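Local coordinates for protein hyaluronidase (Thermobaculum terrenum, PDB 5DIY) that probably removes O-linked N-acetylglucosamine from modified proteins, as a bacterial family 84 glycoside hydrolase with a TIM-barrel catalytic domain, at residues K16-H20 with P258-P262. Sequence-based numbering, arbitrary orientation.
Sequences KPWEH and PMALP
The indole of W18 is clasped by the loop segment 258-262 in a loop-to-loop contact that joins the loops after the first and last strands of the TIM barrel: residues 16-20 follow strand 6-11, residues 258-262 follow strand 251-256, and these two strands are neighbours in the closed sheet. One hydrogen bond crosses directly, from W18 NE1 to M259 O at 3.1 Å; it reaches a lone pair in the carbonyl plane but is somewhat bent, with an N-H...O angle of 146°. Chi1 of -73° sets CG opposite the carbonyl carbon and swings the indole across to the 258-262 loop. P262 lies over one face of the five-membered ring in a CH-pi contact, its CB 3.8 Å from the ring centroid. Near the benzo end, P258 comes in obliquely, CG 3.3 Å from W18 CZ2. At the edge of the indole, close to its plane, a water bridges K16 O (2.6 Å) and A260 O (2.7 Å), while A260 CB packs near K16 O. Outside the pair, F13 meets the W18 ring at an inclined angle and M26 of helix 20-32 touches it. The salt bridge from K16 NZ to E19 OE2 (2.7 Å) stays within its own loop. With an alanine at this position instead of W18, M259 O would probably lose its indole donor and a gap would be likely to open between P258 and P262. N257, which binds N-acetylglucosamine, directly precedes P258; the mixed polar and CH-pi grip probably helps keep the two loops together at this point.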
# COMPACT_ATOMS: atom_id res chain seq x y z
N LYS C 16 3.93 1.47 12.65
CA LYS C 16 3.96 2.66 13.50
C LYS C 16 2.76 3.56 13.23
O LYS C 16 2.62 4.07 12.12
CB LYS C 16 5.26 3.44 13.26
CG LYS C 16 5.50 4.61 14.20
CD LYS C 16 6.64 5.48 13.69
CE LYS C 16 6.91 6.64 14.63
NZ LYS C 16 5.74 7.56 14.73
N PRO C 17 1.88 3.77 14.24
CA PRO C 17 0.76 4.69 14.02
C PRO C 17 1.20 6.11 13.69
O PRO C 17 2.29 6.53 14.08
CB PRO C 17 0.00 4.65 15.36
CG PRO C 17 0.35 3.33 15.96
CD PRO C 17 1.77 3.09 15.55
N TRP C 18 0.37 6.84 12.96
CA TRP C 18 0.64 8.24 12.69
C TRP C 18 0.73 9.05 13.99
O TRP C 18 -0.00 8.78 14.95
CB TRP C 18 -0.45 8.85 11.81
CG TRP C 18 -0.42 8.42 10.38
CD1 TRP C 18 0.58 7.72 9.73
CD2 TRP C 18 -1.41 8.70 9.40
NE1 TRP C 18 0.24 7.54 8.41
CE2 TRP C 18 -0.97 8.13 8.18
CE3 TRP C 18 -2.65 9.35 9.43
CZ2 TRP C 18 -1.72 8.22 7.00
CZ3 TRP C 18 -3.39 9.43 8.26
CH2 TRP C 18 -2.92 8.86 7.06
N GLU C 19 1.64 10.02 14.01
CA GLU C 19 1.78 10.96 15.13
C GLU C 19 0.55 11.85 15.20
O GLU C 19 -0.13 12.09 14.19
CB GLU C 19 3.00 11.87 14.95
CG GLU C 19 4.35 11.17 14.92
CD GLU C 19 4.79 10.60 16.25
OE1 GLU C 19 4.18 10.91 17.30
OE2 GLU C 19 5.77 9.83 16.26
N HIS C 20 0.28 12.37 16.40
CA HIS C 20 -0.85 13.26 16.63
C HIS C 20 -0.85 14.46 15.67
O HIS C 20 -1.90 14.84 15.13
CB HIS C 20 -0.88 13.74 18.09
CG HIS C 20 -2.02 14.65 18.41
ND1 HIS C 20 -3.33 14.23 18.41
CD2 HIS C 20 -2.05 15.97 18.72
CE1 HIS C 20 -4.12 15.25 18.70
NE2 HIS C 20 -3.36 16.32 18.90
N PRO C 258 -3.86 4.08 4.09
CA PRO C 258 -2.60 4.64 3.59
C PRO C 258 -1.35 3.99 4.16
O PRO C 258 -1.43 3.04 4.93
CB PRO C 258 -2.70 6.10 4.03
CG PRO C 258 -3.47 6.04 5.31
CD PRO C 258 -4.32 4.81 5.28
N MET C 259 -0.19 4.51 3.76
CA MET C 259 1.08 4.04 4.30
C MET C 259 1.31 4.62 5.69
O MET C 259 0.79 5.69 6.03
CB MET C 259 2.24 4.44 3.39
CG MET C 259 2.15 3.89 1.97
SD MET C 259 3.59 4.27 0.97
CE MET C 259 3.20 5.93 0.46
N ALA C 260 2.11 3.92 6.49
CA ALA C 260 2.63 4.49 7.75
C ALA C 260 3.52 5.74 7.52
O ALA C 260 3.87 6.42 8.48
CB ALA C 260 3.39 3.43 8.53
N LEU C 261 3.92 5.98 6.27
CA LEU C 261 4.50 7.25 5.81
C LEU C 261 3.39 8.22 5.36
O LEU C 261 2.90 8.12 4.23
CB LEU C 261 5.45 6.99 4.62
CG LEU C 261 6.56 5.97 4.82
CD1 LEU C 261 7.34 5.79 3.53
CD2 LEU C 261 7.48 6.39 5.96
N PRO C 262 2.98 9.16 6.24
CA PRO C 262 1.83 10.01 5.90
C PRO C 262 2.06 11.03 4.80
O PRO C 262 1.19 11.26 3.98
CB PRO C 262 1.51 10.74 7.22
CG PRO C 262 2.77 10.68 8.01
CD PRO C 262 3.41 9.38 7.64
O HOH W 1 3.47 6.40 11.20